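Local coordinates for protein nucleoside-diphosphate sugar epimerase (SulA family) (Corynebacterium glutamicum, PDB 3OH8) that probably binds a dinucleotide cofactor in a Rossmann-type domain and may act as a nucleoside-diphosphate sugar epimerase, at residues Leu267-Glu272 with Pro417-Asn422; Ala300-Gly305 with Gly360-Val365. One frame throughout, in Å; residues are numbered along the deposited sequence.

Contact 1: residues Leu267-Glu272 with Pro417-Asn422; sequences LTEESE and PAALEN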
ATOM      1  N   LEU A 267      11.134  19.071  12.019  1.00 17.21           N
ATOM      2  CA  LEU A 267       9.812  19.595  11.675  1.00 20.11           C
ATOM      3  C   LEU A 267       8.682  18.742  12.249  1.00 20.61           C
ATOM      4  O   LEU A 267       8.573  17.546  11.966  1.00 23.18           O
ATOM      5  CB  LEU A 267       9.670  19.719  10.151  1.00 21.09           C
ATOM      6  CG  LEU A 267      10.769  20.574   9.504  1.00 20.86           C
ATOM      7  CD1 LEU A 267      10.847  20.318   7.996  1.00 21.72           C
ATOM      8  CD2 LEU A 267      10.535  22.061   9.810  1.00 16.14           C
ATOM      9  N   THR A 268       7.838  19.386  13.045  1.00 19.07           N
ATOM     10  CA  THR A 268       6.714  18.743  13.708  1.00 22.17           C
ATOM     11  C   THR A 268       5.445  19.442  13.250  1.00 18.26           C
ATOM     12  O   THR A 268       5.510  20.503  12.647  1.00 17.17           O
ATOM     13  CB  THR A 268       6.850  18.900  15.240  1.00 28.75           C
ATOM     14  OG1 THR A 268       7.896  18.038  15.712  1.00 30.02           O
ATOM     15  CG2 THR A 268       5.565  18.548  15.946  1.00 42.93           C
ATOM     16  N   GLU A 269       4.282  18.876  13.548  1.00 19.57           N
ATOM     17  CA  GLU A 269       3.044  19.546  13.177  1.00 17.89           C
ATOM     18  C   GLU A 269       2.908  20.890  13.897  1.00 20.62           C
ATOM     19  O   GLU A 269       2.010  21.679  13.595  1.00 18.09           O
ATOM     20  CB  GLU A 269       1.837  18.641  13.434  1.00 17.82           C
ATOM     21  CG  GLU A 269       1.840  17.337  12.589  1.00 14.61           C
ATOM     22  CD  GLU A 269       2.652  16.203  13.210  1.00 19.08           C
ATOM     23  OE1 GLU A 269       3.276  16.408  14.275  1.00 24.03           O
ATOM     24  OE2 GLU A 269       2.662  15.091  12.637  1.00 20.36           O
ATOM     25  N   GLU A 270       3.810  21.147  14.843  1.00 21.25           N
ATOM     26  CA  GLU A 270       3.849  22.424  15.557  1.00 23.00           C
ATOM     27  C   GLU A 270       4.687  23.459  14.823  1.00 23.79           C
ATOM     28  O   GLU A 270       4.577  24.655  15.092  1.00 22.57           O
ATOM     29  CB  GLU A 270       4.472  22.253  16.945  1.00 29.28           C
ATOM     30  CG  GLU A 270       3.845  21.197  17.795  1.00 45.13           C
ATOM     31  CD  GLU A 270       2.650  21.709  18.540  1.00 59.28           C
ATOM     32  OE1 GLU A 270       2.712  21.744  19.788  1.00 66.40           O
ATOM     33  OE2 GLU A 270       1.655  22.079  17.878  1.00 62.35           O
ATOM     34  N   SER A 271       5.553  23.000  13.926  1.00 22.66           N
ATOM     35  CA  SER A 271       6.460  23.909  13.239  1.00 19.86           C
ATOM     36  C   SER A 271       5.712  24.826  12.278  1.00 21.02           C
ATOM     37  O   SER A 271       4.710  24.429  11.671  1.00 19.04           O
ATOM     38  CB  SER A 271       7.515  23.121  12.477  1.00 14.21           C
ATOM     39  OG  SER A 271       8.153  22.199  13.336  1.00 19.39           O
ATOM     40  N   GLU A 272       6.207  26.054  12.135  1.00 20.15           N
ATOM     41  CA  GLU A 272       5.605  27.012  11.212  1.00 20.92           C
ATOM     42  C   GLU A 272       5.748  26.575   9.771  1.00 20.49           C
ATOM     43  O   GLU A 272       6.658  25.829   9.425  1.00 22.02           O
ATOM     44  CB  GLU A 272       6.291  28.373  11.315  1.00 22.06           C
ATOM     45  CG  GLU A 272       6.162  29.071  12.622  1.00 24.00           C
ATOM     46  CD  GLU A 272       6.853  30.426  12.566  1.00 32.01           C
ATOM     47  OE1 GLU A 272       6.900  31.035  11.467  1.00 33.85           O
ATOM     48  OE2 GLU A 272       7.345  30.871  13.607  1.00 37.67           O
ATOM     49  N   PRO A 417       7.136  12.487  12.612  1.00 16.52           N
ATOM     50  CA  PRO A 417       5.711  12.168  12.769  1.00 21.19           C
ATOM     51  C   PRO A 417       5.303  12.310  14.234  1.00 20.19           C
ATOM     52  O   PRO A 417       4.901  11.342  14.880  1.00 18.94           O
ATOM     53  CB  PRO A 417       5.628  10.713  12.303  1.00 16.55           C
ATOM     54  CG  PRO A 417       6.994  10.134  12.662  1.00 18.83           C
ATOM     55  CD  PRO A 417       7.988  11.282  12.559  1.00 14.05           C
ATOM     56  N   ALA A 418       5.420  13.524  14.758  1.00 17.87           N
ATOM     57  CA  ALA A 418       5.215  13.753  16.190  1.00 20.10           C
ATOM     58  C   ALA A 418       3.797  13.415  16.642  1.00 18.64           C
ATOM     59  O   ALA A 418       3.598  12.792  17.689  1.00 19.12           O
ATOM     60  CB  ALA A 418       5.558  15.206  16.555  1.00 17.04           C
ATOM     61  N   ALA A 419       2.816  13.831  15.849  1.00 13.24           N
ATOM     62  CA  ALA A 419       1.422  13.618  16.193  1.00 14.70           C
ATOM     63  C   ALA A 419       1.095  12.115  16.258  1.00 18.88           C
ATOM     64  O   ALA A 419       0.371  11.658  17.150  1.00 19.80           O
ATOM     65  CB  ALA A 419       0.532  14.327  15.192  1.00 19.52           C
ATOM     66  N   LEU A 420       1.635  11.344  15.318  1.00 18.24           N
ATOM     67  CA  LEU A 420       1.400   9.902  15.309  1.00 22.44           C
ATOM     68  C   LEU A 420       2.111   9.203  16.476  1.00 23.12           C
ATOM     69  O   LEU A 420       1.544   8.326  17.132  1.00 20.17           O
ATOM     70  CB  LEU A 420       1.829   9.298  13.970  1.00 21.27           C
ATOM     71  CG  LEU A 420       0.903   9.694  12.813  1.00 21.89           C
ATOM     72  CD1 LEU A 420       1.487   9.286  11.476  1.00 12.30           C
ATOM     73  CD2 LEU A 420      -0.485   9.086  13.027  1.00 18.92           C
ATOM     74  N   GLU A 421       3.356   9.596  16.730  1.00 19.56           N
ATOM     75  CA  GLU A 421       4.107   9.029  17.845  1.00 23.25           C
ATOM     76  C   GLU A 421       3.390   9.317  19.164  1.00 27.90           C
ATOM     77  O   GLU A 421       3.373   8.473  20.059  1.00 27.63           O
ATOM     78  CB  GLU A 421       5.540   9.556  17.870  1.00 20.57           C
ATOM     79  CG  GLU A 421       6.412   9.006  16.743  1.00 26.18           C
ATOM     80  CD  GLU A 421       7.712   9.774  16.570  1.00 36.57           C
ATOM     81  OE1 GLU A 421       7.751  10.980  16.900  1.00 40.70           O
ATOM     82  OE2 GLU A 421       8.691   9.171  16.083  1.00 36.02           O
ATOM     83  N   ASN A 422       2.787  10.501  19.272  1.00 25.20           N
ATOM     84  CA  ASN A 422       2.042  10.874  20.470  1.00 24.11           C
ATOM     85  C   ASN A 422       0.808  10.007  20.665  1.00 28.95           C
ATOM     86  O   ASN A 422       0.349   9.815  21.795  1.00 29.93           O
ATOM     87  CB  ASN A 422       1.636  12.341  20.427  1.00 31.73           C
ATOM     88  CG  ASN A 422       2.799  13.271  20.721  1.00 42.17           C
ATOM     89  OD1 ASN A 422       3.805  12.858  21.298  1.00 44.71           O
ATOM     90  ND2 ASN A 422       2.666  14.534  20.322  1.00 47.72           N
TER
HETATM   91  O   HOH W   1       2.545  12.510  12.749  1.00 14.98           O
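E269 reaches A419 through a bend in its own side chain: CG lies beside the backbone N and anti to the carbonyl carbon, and the turn at chi2 (85°) swings the carboxylate onto the first turn of helix 418-422. T268, one residue earlier, has OG1 beside its backbone N, which leaves CG2 anti to that N and against A418. The general principle illustrated is that the opening turn of a helix, with amide N-H groups not yet used by the helix itself, is a natural site for a carboxylate. Here the amide of A419 donates to E269 OE1 at 3.1 Å, with an N-H...O angle of 138°. It meets the oxygen from above the carboxylate plane, 39° out of it. A second, weak bond from the same N-H runs to E269 OE2. A water adds a further link, donating to E269 OE2 at 2.6 Å and accepting from the amide of L420, while OE2 also takes a hydrogen bond from the backbone N of N363.

The methyl of A418 touches both loop residues, T268 CG2 at 3.4 Å, a tight carbon contact, and E269 OE1. The methyl of A419 lies against E269 OE2 and CD. The loop is shaped by a type I turn from T268 to S271, closed by S271 N to T268 O, and by a nearly straight bond from T268 N to S271 OG (2.8 Å).

The helix itself follows P417 at its N-cap position. Since the carboxylate faces amides at the N-terminal end of a helix, the local dipoles would be expected to stabilise its negative charge, and the direct, water-mediated and N363 bonds together restrict how it can rotate.

Contact 2: residues Ala300-Gly305 with Gly360-Val365; sequences AFIRTG and GPINAV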
ATOM      1  N   ALA A 300      -8.509  16.454   8.405  1.00 15.39           N
ATOM      2  CA  ALA A 300      -7.071  16.269   8.618  1.00 14.07           C
ATOM      3  C   ALA A 300      -6.311  16.467   7.314  1.00 17.26           C
ATOM      4  O   ALA A 300      -6.843  16.222   6.228  1.00 15.71           O
ATOM      5  CB  ALA A 300      -6.773  14.898   9.189  1.00 15.66           C
ATOM      6  N   PHE A 301      -5.064  16.914   7.439  1.00 18.36           N
ATOM      7  CA  PHE A 301      -4.176  17.140   6.308  1.00 15.93           C
ATOM      8  C   PHE A 301      -3.046  16.153   6.435  1.00 16.12           C
ATOM      9  O   PHE A 301      -2.314  16.159   7.427  1.00 16.97           O
ATOM     10  CB  PHE A 301      -3.599  18.561   6.342  1.00 18.33           C
ATOM     11  CG  PHE A 301      -4.617  19.612   6.639  1.00 20.85           C
ATOM     12  CD1 PHE A 301      -5.618  19.893   5.726  1.00 21.55           C
ATOM     13  CD2 PHE A 301      -4.572  20.324   7.825  1.00 30.54           C
ATOM     14  CE1 PHE A 301      -6.561  20.858   5.991  1.00 23.97           C
ATOM     15  CE2 PHE A 301      -5.520  21.293   8.099  1.00 31.23           C
ATOM     16  CZ  PHE A 301      -6.518  21.555   7.177  1.00 27.71           C
ATOM     17  N   ILE A 302      -2.911  15.286   5.444  1.00 12.27           N
ATOM     18  CA  ILE A 302      -1.870  14.263   5.480  1.00 11.01           C
ATOM     19  C   ILE A 302      -0.644  14.828   4.769  1.00 15.21           C
ATOM     20  O   ILE A 302      -0.518  14.722   3.552  1.00 17.83           O
ATOM     21  CB  ILE A 302      -2.355  12.961   4.809  1.00 15.85           C
ATOM     22  CG1 ILE A 302      -3.679  12.509   5.437  1.00 17.10           C
ATOM     23  CG2 ILE A 302      -1.311  11.855   4.927  1.00 17.71           C
ATOM     24  CD1 ILE A 302      -3.658  12.456   6.972  1.00 14.52           C
ATOM     25  N   ARG A 303       0.235  15.472   5.538  1.00 16.44           N
ATOM     26  CA  ARG A 303       1.449  16.038   4.979  1.00 16.04           C
ATOM     27  C   ARG A 303       2.428  14.906   4.700  1.00 14.47           C
ATOM     28  O   ARG A 303       3.160  14.470   5.580  1.00 13.84           O
ATOM     29  CB  ARG A 303       2.051  17.079   5.939  1.00 15.57           C
ATOM     30  CG  ARG A 303       1.085  18.223   6.249  1.00 14.23           C
ATOM     31  CD  ARG A 303       1.712  19.307   7.155  1.00 16.33           C
ATOM     32  NE  ARG A 303       0.777  20.410   7.363  1.00 16.86           N
ATOM     33  CZ  ARG A 303       0.848  21.279   8.367  1.00 19.58           C
ATOM     34  NH1 ARG A 303       1.814  21.188   9.282  1.00 13.41           N
ATOM     35  NH2 ARG A 303      -0.059  22.236   8.458  1.00 17.70           N
ATOM     36  N   THR A 304       2.426  14.434   3.459  1.00 19.66           N
ATOM     37  CA  THR A 304       3.194  13.258   3.083  1.00 21.25           C
ATOM     38  C   THR A 304       4.643  13.560   2.723  1.00 14.22           C
ATOM     39  O   THR A 304       4.947  14.569   2.073  1.00 14.89           O
ATOM     40  CB  THR A 304       2.572  12.581   1.860  1.00 25.28           C
ATOM     41  OG1 THR A 304       1.157  12.467   2.055  1.00 34.13           O
ATOM     42  CG2 THR A 304       3.181  11.197   1.677  1.00 20.48           C
ATOM     43  N   GLY A 305       5.527  12.664   3.138  1.00 13.99           N
ATOM     44  CA  GLY A 305       6.904  12.676   2.682  1.00 18.72           C
ATOM     45  C   GLY A 305       6.939  12.034   1.313  1.00 21.18           C
ATOM     46  O   GLY A 305       5.906  11.908   0.663  1.00 23.09           O
ATOM     47  N   GLY A 360      -6.608  17.868  11.999  1.00 14.22           N
ATOM     48  CA  GLY A 360      -5.557  18.854  11.775  1.00 16.84           C
ATOM     49  C   GLY A 360      -4.435  18.256  10.944  1.00 21.10           C
ATOM     50  O   GLY A 360      -4.617  17.208  10.307  1.00 19.65           O
ATOM     51  N   PRO A 361      -3.269  18.911  10.937  1.00 16.99           N
ATOM     52  CA  PRO A 361      -2.124  18.412  10.164  1.00 16.84           C
ATOM     53  C   PRO A 361      -1.525  17.129  10.755  1.00 21.26           C
ATOM     54  O   PRO A 361      -1.390  17.021  11.969  1.00 18.01           O
ATOM     55  CB  PRO A 361      -1.105  19.550  10.274  1.00 16.82           C
ATOM     56  CG  PRO A 361      -1.451  20.236  11.584  1.00 17.11           C
ATOM     57  CD  PRO A 361      -2.960  20.163  11.657  1.00 18.73           C
ATOM     58  N   ILE A 362      -1.190  16.164   9.901  1.00 15.87           N
ATOM     59  CA  ILE A 362      -0.489  14.968  10.338  1.00 14.14           C
ATOM     60  C   ILE A 362       0.740  14.776   9.454  1.00 16.72           C
ATOM     61  O   ILE A 362       0.609  14.708   8.238  1.00 17.59           O
ATOM     62  CB  ILE A 362      -1.378  13.734  10.178  1.00 17.40           C
ATOM     63  CG1 ILE A 362      -2.668  13.889  10.996  1.00 16.60           C
ATOM     64  CG2 ILE A 362      -0.623  12.505  10.596  1.00 16.02           C
ATOM     65  CD1 ILE A 362      -2.437  13.925  12.521  1.00 18.11           C
ATOM     66  N   ASN A 363       1.936  14.735  10.041  1.00 16.00           N
ATOM     67  CA  ASN A 363       3.123  14.420   9.250  1.00 17.13           C
ATOM     68  C   ASN A 363       3.123  12.925   8.932  1.00 16.66           C
ATOM     69  O   ASN A 363       3.320  12.096   9.825  1.00 17.61           O
ATOM     70  CB  ASN A 363       4.416  14.796   9.984  1.00 13.27           C
ATOM     71  CG  ASN A 363       4.653  16.309  10.043  1.00 17.85           C
ATOM     72  OD1 ASN A 363       5.514  16.785  10.793  1.00 19.85           O
ATOM     73  ND2 ASN A 363       3.914  17.061   9.248  1.00 10.99           N
ATOM     74  N   ALA A 364       2.879  12.570   7.674  1.00 17.07           N
ATOM     75  CA  ALA A 364       2.917  11.157   7.293  1.00 15.33           C
ATOM     76  C   ALA A 364       4.297  10.854   6.750  1.00 14.87           C
ATOM     77  O   ALA A 364       4.524  10.888   5.545  1.00 14.14           O
ATOM     78  CB  ALA A 364       1.848  10.837   6.264  1.00 12.25           C
ATOM     79  N   VAL A 365       5.221  10.604   7.669  1.00 12.99           N
ATOM     80  CA  VAL A 365       6.615  10.345   7.357  1.00 14.89           C
ATOM     81  C   VAL A 365       7.068   9.269   8.325  1.00 15.00           C
ATOM     82  O   VAL A 365       6.545   9.166   9.428  1.00 16.03           O
ATOM     83  CB  VAL A 365       7.492  11.611   7.586  1.00 20.34           C
ATOM     84  CG1 VAL A 365       6.995  12.783   6.718  1.00 13.04           C
ATOM     85  CG2 VAL A 365       7.505  11.994   9.074  1.00 13.28           C
TER
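R303 and P361 lie side by side on one face of a parallel pair of strands, and the arginine shows how a long side chain can use its whole length. Its CB rests 3.6 Å from I362 O. CG stays near that same carbonyl, and CD passes alongside N363. The chain is extended from CG to NE (chi2 -177°, chi3 177°), which carries the guanidinium back over the proline. There P361 CB packs against one face of the group, opposite its centre, 3.2 Å from R303 CZ. NE, NH1 and NH2 of R303 also lie against P361 CB, NH2 at 3.4 Å. Beyond the two strands, NE forms a salt bridge with E286, NH1 bonds to the hydroxyl of Y258, and F257 makes a cation-pi contact.

The backbones are joined in the alternating pattern of parallel strands. F301 gives and takes, its N bonding to G360 O and its O accepting from I362 N at 2.7 Å; R303 does the same between I362 O and A364 N, and G305 N closes the ladder on A364 O at 3.2 Å. On the opposite face, I302 CG2 meets A364 CB at 3.6 Å while I302 CD1 approaches I362 CB.

In the mixed sheet of the Rossmann-type domain, A300, I302 and T304 bond through their backbones to strand 248-254 and V255 just after it, while the other edge pairs with strand 360-364. Helix 342-354 packs on the I302, T304 and A364 face through Y349, L345 and I348, whereas strand 412-415 approaches N363 and V365 through T415.

How the contacts relate
Both contacts share the strand 360-364 neighbourhood, with centres about 9 Å apart, but they differ in burial and chemistry. Contact 1 is a surface meeting of a loop with a short helix, small in area and led by one carboxylate and a water. Contact 2 is partly buried sheet pairing, larger in area and built on regular backbone bonds, with aliphatic packing on the I302 face and R303, P361 and F301 on the other. They meet directly: the carboxylate of contact 1 reaches the strand of contact 2, and P417 packs on V365. Along the chain, contact 2 is nested within the loop that contact 1 closes.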